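Local coordinates for protein-L-isoaspartate(D-aspartate) O-methyltransferase (Sulfolobus tokodaii, PDB 1VBF), which probably catalyses the S-adenosyl-L-methionine-dependent methyl esterification of L-isoaspartyl residues in damaged proteins, a step toward their repair or degradation, at residues Ser2-Ile7 with Ala19-Asp24; Val167-Lys172 with Asp204-Ile209; Lys103-Ala108 with Leu120-Gly125. All coordinates share one frame; numbering follows the deposited sequence.

Overall arrangement
The contacts follow the chain in the order 1, 3, 2. Interaction 1 packs the two N-terminal helices, while interaction 2 lies on the opposite side of the chain's centre, the two centres 33 Å apart. Interaction 3 joins a helix to an outermost strand of the Rossmann-like methyltransferase sheet, and its centre is 26 Å from that of interaction 1 and 25 Å from that of interaction 2. Interactions 2 and 3 reach the same sheet and touch the same neighbouring subunit; interaction 2 also introduces helix 209-223, probably the helix that forms the trimeric coiled coil. As in related methyltransferases, the cofactor probably binds at the carboxy ends of the parallel strands, and interaction 3 includes that end of strand 118-122.

Interaction 1: Ser2-Ile7 with Ala19-Asp24; sequences SEKEEI and AFNKVD
Lys4 reaches from the first turn of helix 4-10 to the end of helix 14-22, where its NZ donates a hydrogen bond to Asn21 O at 2.9 Å. The ammonium group lies in the carbonyl plane and uses a lone pair of the oxygen, with a C=O...N angle of 112°. CG sits anti to the backbone N (chi1 -172°), and the chain runs out extended until it bends at chi4, which turns NZ onto the carbonyl. The Lys4 chain runs alongside Phe20, the two pointing opposite ways, with Lys4 CG 3.8 Å from Phe20 CE2. The same ring receives Lys4 O in its plane at the edge, 3.5 Å from Phe20 CE2, while Ile7 CG2 comes obliquely to Phe20 CZ at 4.2 Å. Farther out, Ile7 and Phe20 both rest on Leu56 and Ile60 of helix 56-65, and Tyr83 also touches Phe20. Glu3, at the N-cap of helix 4-10, anchors the start of that helix through OE2 to His40 N. The chemistry thus divides by depth: an apolar floor beneath the two helices, and above it a lysine whose charge would probably be stabilised by the partial negative charge at the helix end.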
# COMPACT_ATOMS: atom_id res chain seq x y z
N SER B 2 -24.94 -26.70 18.36
CA SER B 2 -25.81 -25.63 17.89
C SER B 2 -25.79 -25.55 16.38
O SER B 2 -26.84 -25.60 15.73
CB SER B 2 -25.38 -24.29 18.48
OG SER B 2 -26.17 -23.22 18.01
N GLU B 3 -24.60 -25.41 15.82
CA GLU B 3 -24.47 -25.33 14.38
C GLU B 3 -24.20 -26.71 13.84
O GLU B 3 -23.95 -26.88 12.65
CB GLU B 3 -23.34 -24.38 14.01
CG GLU B 3 -23.63 -22.95 14.45
CD GLU B 3 -22.55 -21.97 14.05
OE1 GLU B 3 -22.27 -21.85 12.83
OE2 GLU B 3 -21.98 -21.31 14.96
N LYS B 4 -24.27 -27.69 14.74
CA LYS B 4 -24.01 -29.08 14.38
C LYS B 4 -24.96 -29.62 13.31
O LYS B 4 -24.51 -30.24 12.32
CB LYS B 4 -24.06 -29.95 15.65
CG LYS B 4 -23.62 -31.39 15.45
CD LYS B 4 -23.56 -32.13 16.77
CE LYS B 4 -22.81 -33.48 16.66
NZ LYS B 4 -23.67 -34.72 16.65
N GLU B 5 -26.27 -29.40 13.50
CA GLU B 5 -27.29 -29.84 12.55
C GLU B 5 -27.14 -29.11 11.20
O GLU B 5 -27.34 -29.72 10.16
CB GLU B 5 -28.68 -29.62 13.14
CG GLU B 5 -29.87 -30.14 12.30
CD GLU B 5 -30.25 -29.24 11.09
OE1 GLU B 5 -30.09 -27.99 11.16
OE2 GLU B 5 -30.76 -29.79 10.08
N GLU B 6 -26.79 -27.82 11.21
CA GLU B 6 -26.60 -27.09 9.95
C GLU B 6 -25.54 -27.83 9.11
O GLU B 6 -25.74 -28.12 7.92
CB GLU B 6 -26.03 -25.68 10.15
CG GLU B 6 -26.71 -24.74 11.12
CD GLU B 6 -26.13 -23.31 11.02
OE1 GLU B 6 -26.41 -22.61 10.01
OE2 GLU B 6 -25.38 -22.88 11.94
N ILE B 7 -24.40 -28.08 9.74
CA ILE B 7 -23.27 -28.72 9.10
C ILE B 7 -23.56 -30.14 8.65
O ILE B 7 -23.14 -30.54 7.55
CB ILE B 7 -22.03 -28.74 10.03
CG1 ILE B 7 -21.70 -27.32 10.49
CG2 ILE B 7 -20.83 -29.30 9.29
CD1 ILE B 7 -20.46 -27.22 11.31
N ALA B 19 -19.94 -40.40 11.16
CA ALA B 19 -18.75 -40.13 11.97
C ALA B 19 -18.90 -38.74 12.65
O ALA B 19 -18.66 -38.58 13.85
CB ALA B 19 -17.52 -40.17 11.09
N PHE B 20 -19.33 -37.74 11.87
CA PHE B 20 -19.53 -36.39 12.39
C PHE B 20 -20.53 -36.34 13.54
O PHE B 20 -20.35 -35.58 14.50
CB PHE B 20 -20.00 -35.44 11.28
CG PHE B 20 -20.14 -34.01 11.75
CD1 PHE B 20 -19.02 -33.29 12.18
CD2 PHE B 20 -21.39 -33.42 11.86
CE1 PHE B 20 -19.15 -32.02 12.72
CE2 PHE B 20 -21.53 -32.15 12.39
CZ PHE B 20 -20.41 -31.45 12.83
N ASN B 21 -21.60 -37.12 13.43
CA ASN B 21 -22.59 -37.12 14.48
C ASN B 21 -22.07 -37.79 15.75
O ASN B 21 -22.30 -37.30 16.85
CB ASN B 21 -23.86 -37.82 14.03
CG ASN B 21 -25.07 -37.33 14.79
OD1 ASN B 21 -26.01 -36.82 14.20
ND2 ASN B 21 -25.04 -37.46 16.10
N LYS B 22 -21.34 -38.88 15.58
CA LYS B 22 -20.79 -39.65 16.70
C LYS B 22 -19.58 -39.08 17.50
O LYS B 22 -19.61 -39.07 18.73
CB LYS B 22 -20.46 -41.05 16.18
CG LYS B 22 -19.73 -41.92 17.17
CD LYS B 22 -19.26 -43.19 16.49
CE LYS B 22 -18.26 -43.94 17.36
NZ LYS B 22 -17.81 -45.19 16.67
N VAL B 23 -18.52 -38.62 16.82
CA VAL B 23 -17.33 -38.11 17.51
C VAL B 23 -17.57 -36.78 18.25
O VAL B 23 -17.99 -35.79 17.66
CB VAL B 23 -16.12 -37.96 16.52
CG1 VAL B 23 -14.91 -37.39 17.23
CG2 VAL B 23 -15.78 -39.32 15.89
N ASP B 24 -17.29 -36.78 19.54
CA ASP B 24 -17.51 -35.59 20.34
C ASP B 24 -16.30 -34.66 20.27
O ASP B 24 -15.31 -34.88 20.97
CB ASP B 24 -17.81 -35.99 21.79
CG ASP B 24 -18.07 -34.79 22.69
OD1 ASP B 24 -18.18 -33.67 22.15
OD2 ASP B 24 -18.18 -34.98 23.93

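Interaction 2: Val167-Lys172 with Asp204-Ile209; sequences VGRVQK and DDYDDI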
# COMPACT_ATOMS: atom_id res chain seq x y z
N VAL B 167 1.28 -18.67 -1.39
CA VAL B 167 2.20 -17.88 -0.58
C VAL B 167 1.22 -16.73 -0.29
O VAL B 167 0.16 -16.65 -0.93
CB VAL B 167 3.41 -17.42 -1.42
CG1 VAL B 167 4.30 -18.59 -1.71
CG2 VAL B 167 2.96 -16.83 -2.74
N GLY B 168 1.48 -15.87 0.66
CA GLY B 168 0.50 -14.82 0.88
C GLY B 168 -0.55 -15.28 1.87
O GLY B 168 -0.88 -16.46 1.92
N ARG B 169 -1.08 -14.34 2.64
CA ARG B 169 -2.03 -14.60 3.70
C ARG B 169 -3.43 -15.09 3.33
O ARG B 169 -4.28 -15.26 4.20
CB ARG B 169 -2.11 -13.36 4.59
CG ARG B 169 -1.05 -12.33 4.21
CD ARG B 169 -0.13 -11.91 5.34
NE ARG B 169 -0.78 -10.96 6.25
CZ ARG B 169 -1.26 -9.76 5.90
NH1 ARG B 169 -1.19 -9.33 4.65
NH2 ARG B 169 -1.83 -8.99 6.82
N VAL B 170 -3.69 -15.32 2.05
CA VAL B 170 -4.98 -15.87 1.62
C VAL B 170 -4.65 -16.84 0.50
O VAL B 170 -4.08 -16.44 -0.50
CB VAL B 170 -5.92 -14.79 1.07
CG1 VAL B 170 -7.18 -15.44 0.50
CG2 VAL B 170 -6.32 -13.87 2.17
N GLN B 171 -5.00 -18.11 0.65
CA GLN B 171 -4.65 -19.10 -0.36
C GLN B 171 -5.85 -19.69 -1.06
O GLN B 171 -6.94 -19.17 -0.97
CB GLN B 171 -3.84 -20.22 0.29
CG GLN B 171 -2.70 -19.76 1.17
CD GLN B 171 -3.15 -19.41 2.58
OE1 GLN B 171 -3.98 -20.09 3.15
NE2 GLN B 171 -2.58 -18.36 3.14
N LYS B 172 -5.64 -20.79 -1.76
CA LYS B 172 -6.72 -21.46 -2.46
C LYS B 172 -6.75 -22.93 -2.07
O LYS B 172 -5.70 -23.55 -1.91
CB LYS B 172 -6.54 -21.35 -3.97
CG LYS B 172 -6.80 -19.97 -4.57
CD LYS B 172 -5.87 -19.77 -5.75
CE LYS B 172 -4.40 -19.95 -5.28
NZ LYS B 172 -3.39 -20.05 -6.38
N ASP B 204 11.06 -18.02 2.48
CA ASP B 204 11.07 -16.57 2.73
C ASP B 204 9.75 -16.15 3.38
O ASP B 204 8.78 -16.90 3.37
CB ASP B 204 11.35 -15.79 1.43
CG ASP B 204 10.44 -16.17 0.28
OD1 ASP B 204 9.94 -17.31 0.26
OD2 ASP B 204 10.24 -15.33 -0.63
N ASP B 205 9.71 -14.96 3.98
CA ASP B 205 8.52 -14.48 4.65
C ASP B 205 7.45 -13.92 3.73
O ASP B 205 7.68 -13.72 2.54
CB ASP B 205 8.89 -13.44 5.70
CG ASP B 205 7.69 -12.99 6.53
OD1 ASP B 205 7.29 -11.79 6.42
OD2 ASP B 205 7.13 -13.83 7.28
N TYR B 206 6.28 -13.67 4.30
CA TYR B 206 5.16 -13.14 3.56
C TYR B 206 5.53 -11.92 2.75
O TYR B 206 6.12 -10.97 3.28
CB TYR B 206 4.01 -12.79 4.49
CG TYR B 206 3.32 -13.98 5.08
CD1 TYR B 206 3.65 -14.45 6.35
CD2 TYR B 206 2.29 -14.61 4.39
CE1 TYR B 206 2.97 -15.52 6.92
CE2 TYR B 206 1.60 -15.69 4.95
CZ TYR B 206 1.95 -16.13 6.22
OH TYR B 206 1.28 -17.19 6.78
N ASP B 207 5.13 -11.92 1.48
CA ASP B 207 5.46 -10.81 0.59
C ASP B 207 4.31 -9.89 0.18
O ASP B 207 4.07 -9.70 -1.01
CB ASP B 207 6.14 -11.35 -0.67
CG ASP B 207 6.76 -10.25 -1.52
OD1 ASP B 207 7.54 -9.45 -0.95
OD2 ASP B 207 6.46 -10.19 -2.73
N ASP B 208 3.60 -9.33 1.14
CA ASP B 208 2.53 -8.40 0.82
C ASP B 208 3.06 -7.10 1.40
O ASP B 208 3.86 -7.12 2.34
CB ASP B 208 1.18 -8.81 1.44
CG ASP B 208 1.29 -9.20 2.90
OD1 ASP B 208 1.73 -10.33 3.19
OD2 ASP B 208 0.92 -8.38 3.76
N ILE B 209 2.66 -6.00 0.78
CA ILE B 209 3.11 -4.68 1.16
C ILE B 209 2.94 -4.36 2.64
O ILE B 209 3.69 -3.55 3.19
CB ILE B 209 2.43 -3.58 0.25
CG1 ILE B 209 3.40 -2.42 0.08
CG2 ILE B 209 1.10 -3.13 0.83
CD1 ILE B 209 2.81 -1.23 -0.59
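The turn of the beta hairpin between strands 159-165 and 171-177 meets the linker that leads into helix 209-223, probably the helix that forms the trimeric coiled coil, through Gly168 and Arg169 on one side and Tyr206 and Asp208 on the other. Gly168 presents its backbone to the tyrosine: its CA lies in the ring plane at the edge, and its C is 3.8 Å from Tyr206 CE2. At its backbone angles a side chain here would press on the preceding carbonyl oxygen. Arg169 then crosses Tyr206 aslant, CD lying 4.2 Å from the ring centroid in an off-centre CH-pi contact, and its guanidinium plane stands steeply to the ring. Bends at chi2 and chi3 carry the arginine on to Asp208, where Arg169 NH1 makes a salt bridge to Asp208 OD2 at 2.5 Å with guanidinium and carboxylate planes only 10° apart. Asp208 is also the N-cap of helix 209-223, and its OD2 receives a weak hydrogen bond from Phe211 N. The charges extend across the assembly, since Arg169 NH2 forms a salt bridge with Asp208 of a neighbouring subunit. With a different neighbouring subunit the bonds are reciprocal: Asp204 OD2 accepts from Val167 N of that subunit, and Val167 N donates to its Asp204 OD2. On the hairpin itself, the amide of Gln171 steadies the turn: Gln171 NE2 donates to Gly168 O over 2.8 Å, the N-H...O angle being 164°.

Interaction 3: Lys103-Ala108 with Leu120-Gly125; sequences KMYNYA and LILGDG
Tyr105 and Leu122 both carry CG opposite the backbone N (chi1 177° and -160°), which sends the phenol ring from helix 102-109 toward strand 118-122 and lets the leucine meet it. Leu122 CB sits over the centre of one ring face, 3.7 Å from the centroid in a CH-pi contact, and its CG lies 3.6 Å from Tyr105 CG, so the aliphatic branch covers the root of the ring. At the other end of the ring Leu120 O lies in its plane at the edge, 3.5 Å from Tyr105 OH, and a water bonds to both oxygens, donating to Leu120 O at 3.0 Å. Leu120 CB adds an apolar touch at Tyr105 CE1, 4.4 Å away. Here the helix runs roughly antiparallel to the third element of the beta-alpha-beta unit 94-99, 102-109, 118-122, the axes of the short segments coming within 9.3 Å; Tyr105 also touches Glu99 on the unit's first strand. Replacing Tyr105 by an alanine would probably leave Leu122 without the face it rests on and the bridging water without its phenol partner. One aromatic side chain thus joins helix and edge strand in two ways, apolar through its face and water-mediated through its hydroxyl.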
# COMPACT_ATOMS: atom_id res chain seq x y z
N LYS B 103 5.09 -30.30 20.74
CA LYS B 103 4.09 -30.03 21.76
C LYS B 103 2.71 -30.47 21.28
O LYS B 103 1.93 -31.04 22.03
CB LYS B 103 4.07 -28.56 22.12
CG LYS B 103 5.40 -28.08 22.62
CD LYS B 103 5.31 -26.69 23.20
CE LYS B 103 6.67 -26.19 23.66
NZ LYS B 103 7.20 -27.09 24.70
N MSE B 104 2.41 -30.20 20.01
CA MSE B 104 1.15 -30.58 19.41
C MSE B 104 1.03 -32.11 19.36
O MSE B 104 -0.03 -32.67 19.65
CB MSE B 104 1.08 -30.01 17.99
CG MSE B 104 -0.26 -30.24 17.29
SE MSE B 104 -1.80 -29.24 18.00
CE MSE B 104 -0.98 -28.26 19.45
N TYR B 105 2.13 -32.77 18.99
CA TYR B 105 2.24 -34.23 18.89
C TYR B 105 1.91 -34.87 20.25
O TYR B 105 1.22 -35.90 20.33
CB TYR B 105 3.67 -34.60 18.50
CG TYR B 105 3.97 -36.08 18.43
CD1 TYR B 105 3.42 -36.87 17.43
CD2 TYR B 105 4.76 -36.70 19.40
CE1 TYR B 105 3.65 -38.23 17.39
CE2 TYR B 105 4.99 -38.07 19.37
CZ TYR B 105 4.43 -38.82 18.36
OH TYR B 105 4.64 -40.17 18.31
N ASN B 106 2.41 -34.24 21.30
CA ASN B 106 2.20 -34.72 22.65
C ASN B 106 0.74 -34.59 23.05
O ASN B 106 0.13 -35.56 23.51
CB ASN B 106 3.08 -33.94 23.65
CG ASN B 106 4.57 -34.20 23.45
OD1 ASN B 106 4.98 -35.27 23.02
ND2 ASN B 106 5.40 -33.21 23.80
N TYR B 107 0.20 -33.38 22.88
CA TYR B 107 -1.18 -33.09 23.24
C TYR B 107 -2.16 -34.10 22.66
O TYR B 107 -3.11 -34.50 23.34
CB TYR B 107 -1.54 -31.68 22.80
CG TYR B 107 -3.00 -31.29 23.00
CD1 TYR B 107 -3.49 -30.84 24.24
CD2 TYR B 107 -3.90 -31.40 21.94
CE1 TYR B 107 -4.84 -30.51 24.40
CE2 TYR B 107 -5.23 -31.08 22.10
CZ TYR B 107 -5.70 -30.63 23.31
OH TYR B 107 -7.04 -30.32 23.37
N ALA B 108 -1.92 -34.55 21.44
CA ALA B 108 -2.85 -35.49 20.81
C ALA B 108 -2.60 -36.97 21.04
O ALA B 108 -3.51 -37.78 20.84
CB ALA B 108 -2.93 -35.23 19.31
N LEU B 120 0.45 -42.47 14.24
CA LEU B 120 0.87 -41.10 14.51
C LEU B 120 2.39 -40.85 14.41
O LEU B 120 3.16 -41.27 15.28
CB LEU B 120 0.39 -40.70 15.90
CG LEU B 120 -1.12 -40.78 16.15
CD1 LEU B 120 -1.39 -40.70 17.64
CD2 LEU B 120 -1.84 -39.66 15.38
N ILE B 121 2.80 -40.13 13.38
CA ILE B 121 4.20 -39.79 13.13
C ILE B 121 4.57 -38.36 13.57
O ILE B 121 3.80 -37.43 13.34
CB ILE B 121 4.52 -39.90 11.62
CG1 ILE B 121 4.62 -41.37 11.22
CG2 ILE B 121 5.80 -39.16 11.27
CD1 ILE B 121 3.44 -42.20 11.57
N LEU B 122 5.75 -38.21 14.18
CA LEU B 122 6.27 -36.91 14.60
C LEU B 122 7.36 -36.59 13.57
O LEU B 122 8.43 -37.15 13.64
CB LEU B 122 6.92 -36.99 15.97
CG LEU B 122 7.09 -35.68 16.75
CD1 LEU B 122 8.35 -35.79 17.57
CD2 LEU B 122 7.15 -34.44 15.83
N GLY B 123 7.10 -35.71 12.61
CA GLY B 123 8.10 -35.43 11.60
C GLY B 123 7.69 -34.37 10.60
O GLY B 123 6.71 -33.66 10.80
N ASP B 124 8.46 -34.26 9.53
CA ASP B 124 8.24 -33.27 8.48
C ASP B 124 7.13 -33.75 7.56
O ASP B 124 7.36 -34.60 6.70
CB ASP B 124 9.54 -33.10 7.70
CG ASP B 124 9.44 -32.06 6.59
OD1 ASP B 124 8.32 -31.65 6.21
OD2 ASP B 124 10.50 -31.67 6.09
N GLY B 125 5.94 -33.19 7.73
CA GLY B 125 4.82 -33.60 6.91
C GLY B 125 5.03 -33.37 5.43
O GLY B 125 4.38 -33.99 4.59
O HOH W 1 2.82 -41.89 18.22